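Local atomic coordinates of maternal protein tudor (Drosophila melanogaster, PDB entry 4Q5W), a protein that is required for primordial germ cell formation and abdominal segmentation, probably works with Piwi proteins in the piRNA pathway, and binds partners in a methylation-dependent way through Tudor domains. Residues Leu96-Glu99 and Phe100-Ile103; Lys122-Thr125 and Leu126-Asp130; Leu132-Ser135 and Cys136-Val139. All coordinates share one frame; numbering follows the deposited sequence.

Contact 1 of 3, residues Leu96-Glu99 and Phe100-Ile103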
# COMPACT_ATOMS: atom_id res chain seq x y z
N LEU A 96 -19.70 5.12 -4.66
CA LEU A 96 -19.35 3.71 -4.50
C LEU A 96 -20.59 2.85 -4.72
O LEU A 96 -21.59 3.00 -4.01
CB LEU A 96 -18.80 3.47 -3.10
CG LEU A 96 -18.41 2.01 -2.80
CD1 LEU A 96 -17.16 1.66 -3.59
CD2 LEU A 96 -18.21 1.83 -1.31
N PRO A 97 -20.54 1.95 -5.71
CA PRO A 97 -21.69 1.07 -5.94
C PRO A 97 -22.05 0.29 -4.68
O PRO A 97 -21.14 -0.12 -3.93
CB PRO A 97 -21.20 0.13 -7.04
CG PRO A 97 -20.20 0.96 -7.81
CD PRO A 97 -19.50 1.77 -6.74
N GLN A 98 -23.34 0.10 -4.45
CA GLN A 98 -23.85 -0.51 -3.22
C GLN A 98 -23.25 -1.87 -2.87
O GLN A 98 -23.09 -2.21 -1.69
CB GLN A 98 -25.38 -0.63 -3.30
CG GLN A 98 -26.04 -1.11 -2.01
CD GLN A 98 -25.85 -0.14 -0.85
OE1 GLN A 98 -25.49 1.02 -1.04
NE2 GLN A 98 -26.11 -0.62 0.36
N GLU A 99 -22.92 -2.65 -3.90
CA GLU A 99 -22.42 -4.01 -3.69
C GLU A 99 -21.08 -4.07 -2.96
O GLU A 99 -20.68 -5.14 -2.48
CB GLU A 99 -22.33 -4.76 -5.03
CG GLU A 99 -21.39 -4.12 -6.05
CD GLU A 99 -21.30 -4.91 -7.34
OE1 GLU A 99 -21.72 -6.08 -7.36
OE2 GLU A 99 -20.82 -4.35 -8.35
N PHE A 100 -20.39 -2.94 -2.86
CA PHE A 100 -19.08 -2.88 -2.23
C PHE A 100 -19.10 -2.34 -0.80
O PHE A 100 -18.09 -2.43 -0.10
CB PHE A 100 -18.13 -1.98 -3.02
CG PHE A 100 -17.89 -2.43 -4.43
CD1 PHE A 100 -17.07 -3.53 -4.69
CD2 PHE A 100 -18.45 -1.76 -5.49
CE1 PHE A 100 -16.85 -3.95 -5.98
CE2 PHE A 100 -18.23 -2.17 -6.79
CZ PHE A 100 -17.42 -3.27 -7.04
N THR A 101 -20.24 -1.80 -0.37
CA THR A 101 -20.34 -1.10 0.91
C THR A 101 -19.78 -1.86 2.12
O THR A 101 -19.13 -1.29 2.98
CB THR A 101 -21.80 -0.72 1.20
OG1 THR A 101 -22.36 -0.04 0.07
CG2 THR A 101 -21.89 0.18 2.43
N LEU A 102 -20.06 -3.16 2.18
CA LEU A 102 -19.67 -3.95 3.35
C LEU A 102 -18.38 -4.75 3.18
O LEU A 102 -17.97 -5.47 4.08
CB LEU A 102 -20.80 -4.90 3.74
CG LEU A 102 -22.11 -4.19 4.05
CD1 LEU A 102 -23.23 -5.20 4.11
CD2 LEU A 102 -21.97 -3.47 5.36
N ILE A 103 -17.76 -4.65 2.01
CA ILE A 103 -16.52 -5.38 1.75
C ILE A 103 -15.33 -4.62 2.32
O ILE A 103 -15.05 -3.50 1.91
CB ILE A 103 -16.30 -5.57 0.23
CG1 ILE A 103 -17.57 -6.11 -0.44
CG2 ILE A 103 -15.09 -6.48 -0.02
CD1 ILE A 103 -18.02 -7.47 0.05
O HOH W 1 -21.24 -5.02 0.39
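The F100 ring is what the preceding residues gather round. P97 brings its pyrrolidine ring to the rim: CG lies at the edge, in the ring plane, while CB comes to 3.7 Å from F100 CD2. One face is taken by E99, whose CG makes a CH-pi contact 4.0 Å from the F100 ring centroid and is displaced toward the rim. The first torsion of E99 (chi1 60°) sets CG between its own N and carbonyl carbon and so holds the chain alongside the ring. The carboxylate plane stands at 59° to the ring plane. L96 reaches in with CD1, 3.8 Å from F100 CB, approaching the ring obliquely.

Hydrogen bonding belongs to the backbone first. F100 N donates to P97 O at 3.1 Å, and T101 N to Q98 O at 3.2 Å, both nearly straight at hydrogen yet arriving above the carbonyl plane. In the conformer described here, one of two modelled for T101, OG1 also donates to Q98 O at 2.9 Å, from the same face as T101 N. A water joins two more polar groups of the turn, donating to E99 O and accepting from L102 N.

Beyond the segments, F100 packs on I31, K34 and L35 of helix 25-37. With only a methyl group in place of the ring, as in an alanine, this loop would probably lose its packing against that helix, leaving E99 CG without the face it covers and P97 without the edge it meets.

These are successive four-residue turns closed by i+3 to i bonds, the last a type I beta turn from F100 to I103 closed by I103 N to F100 O. They belong to the loop that leaves the Tudor-core strands for strand 108-112 in this extended Tudor domain.

Contact 2 of 3, residues Lys122-Thr125 and Leu126-Asp130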
# COMPACT_ATOMS: atom_id res chain seq x y z
N LYS A 122 15.83 7.57 7.12
CA LYS A 122 14.51 7.25 6.58
C LYS A 122 14.44 7.21 5.05
O LYS A 122 13.94 6.23 4.46
CB LYS A 122 13.47 8.24 7.11
CG LYS A 122 13.22 8.15 8.61
CD LYS A 122 12.17 9.19 9.04
CE LYS A 122 11.80 9.03 10.51
NZ LYS A 122 12.96 9.32 11.39
N ALA A 123 14.91 8.28 4.42
CA ALA A 123 14.85 8.38 2.96
C ALA A 123 15.71 7.31 2.29
O ALA A 123 15.29 6.69 1.32
CB ALA A 123 15.27 9.78 2.50
N LEU A 124 16.91 7.09 2.81
CA LEU A 124 17.78 6.08 2.21
C LEU A 124 17.18 4.68 2.38
O LEU A 124 17.25 3.84 1.48
CB LEU A 124 19.18 6.14 2.83
CG LEU A 124 20.18 5.05 2.44
CD1 LEU A 124 20.38 4.98 0.94
CD2 LEU A 124 21.50 5.33 3.13
N THR A 125 16.61 4.43 3.54
CA THR A 125 15.99 3.14 3.81
C THR A 125 14.83 2.92 2.86
O THR A 125 14.69 1.84 2.30
CB THR A 125 15.50 3.04 5.26
OG1 THR A 125 16.63 3.05 6.15
CG2 THR A 125 14.70 1.74 5.49
N LEU A 126 14.00 3.94 2.66
CA LEU A 126 12.82 3.74 1.83
C LEU A 126 13.13 3.57 0.35
O LEU A 126 12.49 2.77 -0.34
CB LEU A 126 11.78 4.84 2.08
CG LEU A 126 11.17 4.70 3.47
CD1 LEU A 126 9.91 5.56 3.59
CD2 LEU A 126 10.87 3.23 3.84
N THR A 127 14.12 4.30 -0.16
CA THR A 127 14.51 4.15 -1.56
C THR A 127 15.18 2.79 -1.80
O THR A 127 14.97 2.15 -2.84
CB THR A 127 15.40 5.33 -2.06
OG1 THR A 127 15.64 5.19 -3.47
CG2 THR A 127 16.74 5.38 -1.33
N THR A 128 15.98 2.35 -0.83
CA THR A 128 16.61 1.03 -0.92
C THR A 128 15.54 -0.06 -0.86
O THR A 128 15.61 -1.03 -1.60
CB THR A 128 17.66 0.84 0.18
OG1 THR A 128 18.59 1.93 0.12
CG2 THR A 128 18.44 -0.49 -0.01
N PHE A 129 14.55 0.12 0.00
CA PHE A 129 13.47 -0.85 0.16
C PHE A 129 12.68 -0.93 -1.16
O PHE A 129 12.33 -2.02 -1.62
CB PHE A 129 12.57 -0.41 1.32
CG PHE A 129 11.56 -1.44 1.78
CD1 PHE A 129 11.66 -2.79 1.42
CD2 PHE A 129 10.52 -1.05 2.62
CE1 PHE A 129 10.72 -3.71 1.86
CE2 PHE A 129 9.58 -1.97 3.07
CZ PHE A 129 9.68 -3.30 2.69
N ASP A 130 12.41 0.22 -1.76
CA ASP A 130 11.66 0.26 -3.02
C ASP A 130 12.36 -0.56 -4.10
O ASP A 130 11.71 -1.30 -4.84
CB ASP A 130 11.46 1.70 -3.51
CG ASP A 130 10.37 2.44 -2.74
OD1 ASP A 130 9.40 1.79 -2.30
OD2 ASP A 130 10.49 3.67 -2.58
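The carbonyl of L124 has a donor from T128 on each face of its plane: T128 N approaches from one, T128 OG1 from the other. These two residues sit one turn apart on the alpha helix 122-134, where successive i to i+4 bonds link the backbone and threonine can add a second one of its own. T128 N is 3.0 Å from L124 O, and T128 OG1 is closer at 2.7 Å, so a single oxygen is gripped by both the amide and the hydroxyl of the same residue. The torsion responsible is chi1 of T128, -54°, which lays OG1 beside its own N and points it back toward the preceding turn, at L124 O.

The ladder of main-chain bonds runs on both sides of this pair. L126 N donates to K122 O, T127 N to A123 O and F129 N to T125 O, each donor tilted a little over 20° from its carbonyl plane. L126 leans its CG against K122 O at 3.3 Å. T125 OG1 donates to N121 O, in the turn before.

The flat ring of F129 leaves this contact altogether, pointing into the interior where it meets V11 of strand 5-11 and I166 of helix 166-182. L126 joins it on V11, while T128 packs on L170 and L173, so the helix is wedged between the sheet and the C-terminal helix. Beside the carbonyl that accepts twice, L124 and T128 run side by side in the same direction, and L124 CD1 ends 3.6 Å from T128 OG1.

Contact 3 of 3, residues Leu132-Ser135 and Cys136-Val139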
# COMPACT_ATOMS: atom_id res chain seq x y z
N LEU A 132 14.53 -3.00 -3.61
CA LEU A 132 14.42 -4.38 -3.16
C LEU A 132 13.07 -5.00 -3.54
O LEU A 132 13.00 -6.14 -4.04
CB LEU A 132 14.60 -4.42 -1.64
CG LEU A 132 15.10 -5.70 -0.98
CD1 LEU A 132 16.27 -6.25 -1.76
CD2 LEU A 132 15.50 -5.41 0.46
N LEU A 133 12.00 -4.26 -3.31
CA LEU A 133 10.66 -4.75 -3.63
C LEU A 133 10.46 -4.87 -5.14
O LEU A 133 9.84 -5.81 -5.62
CB LEU A 133 9.58 -3.85 -3.00
CG LEU A 133 9.50 -3.88 -1.47
CD1 LEU A 133 8.46 -2.90 -0.95
CD2 LEU A 133 9.20 -5.29 -0.98
N ASP A 134 10.99 -3.91 -5.89
CA ASP A 134 10.89 -3.97 -7.34
C ASP A 134 11.54 -5.26 -7.85
O ASP A 134 11.07 -5.87 -8.81
CB ASP A 134 11.52 -2.74 -7.99
CG ASP A 134 11.11 -2.58 -9.44
OD1 ASP A 134 9.94 -2.22 -9.69
OD2 ASP A 134 11.95 -2.82 -10.33
N SER A 135 12.60 -5.69 -7.17
CA SER A 135 13.33 -6.89 -7.58
C SER A 135 12.52 -8.19 -7.42
O SER A 135 12.90 -9.22 -7.98
CB SER A 135 14.69 -7.00 -6.87
OG SER A 135 14.58 -7.55 -5.57
N CYS A 136 11.43 -8.14 -6.66
CA CYS A 136 10.53 -9.30 -6.57
C CYS A 136 9.10 -8.95 -6.98
O CYS A 136 8.17 -9.72 -6.74
CB CYS A 136 10.55 -9.90 -5.16
SG CYS A 136 10.05 -8.81 -3.82
N LYS A 137 8.95 -7.79 -7.61
CA LYS A 137 7.64 -7.21 -7.94
C LYS A 137 6.69 -7.22 -6.74
O LYS A 137 5.49 -7.47 -6.90
CB LYS A 137 6.98 -7.90 -9.14
CG LYS A 137 7.92 -8.29 -10.29
CD LYS A 137 8.76 -7.12 -10.78
CE LYS A 137 7.95 -6.09 -11.54
NZ LYS A 137 8.82 -4.99 -12.04
N GLY A 138 7.23 -6.98 -5.55
CA GLY A 138 6.44 -6.88 -4.35
C GLY A 138 5.93 -8.18 -3.76
O GLY A 138 5.23 -8.16 -2.74
N VAL A 139 6.27 -9.32 -4.36
CA VAL A 139 5.76 -10.61 -3.87
C VAL A 139 6.65 -11.15 -2.76
O VAL A 139 7.84 -11.35 -2.96
CB VAL A 139 5.63 -11.65 -4.99
CG1 VAL A 139 4.75 -12.81 -4.53
CG2 VAL A 139 5.05 -11.02 -6.24
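A Schellman motif ends helix 122-134 here, with K137 as its C-prime residue. G138 N reaches back to L133 O at 2.9 Å, and K137 N donates to D134 O at 3.1 Å. L133 O takes a second bond, from C136 N at 3.0 Å; the two donors come from opposite faces of its carbonyl plane. A positive phi of 48° puts K137 in the left-handed conformation that ends the helix, and G138 (phi 76°) continues it where glycine is favoured. A type I' turn from C136 to V139 then delivers the chain to strand 139-144.

Side chains also take part. S135 OG donates to L132 O at 2.6 Å and also bonds R162. K137 bends at chi2 and chi3, folding its chain back until CD lies 3.3 Å from D134 O. Its NZ runs alongside D134, forming a long salt bridge to OD1 at 3.8 Å. C136 is buried, its thiol group lying among L133 O and the loop residues D160 and R162, while L133 packs on I8 and V11 of strand 5-11.

Carbonyls in the last turn of a helix lack their usual i+4 partners; here L133 O is served by the amides of C136 and G138, and D134 O by that of K137, while the long D134-K137 pair probably adds only a modest electrostatic pull.

In the fold
From the N terminus the chain lays down strands 5-11 and 16-21, crosses helix 25-37 and builds the four-stranded Tudor core. Contact 1 turns the chain after that core, against the connecting helix, before strand 108-112 returns it to the five-stranded sheet, which has the strand order of an OB-like, SN-like domain. Contact 2 then lies along helix 122-134 and contact 3 closes the turn at its end, leading into strand 139-144. The three follow in series, none nested or crossing. Contacts 2 and 3 share the helix, centres 13 Å apart; contact 1 lies on the opposite side of the chain's centre from both, its centre 36 Å from that of contact 2.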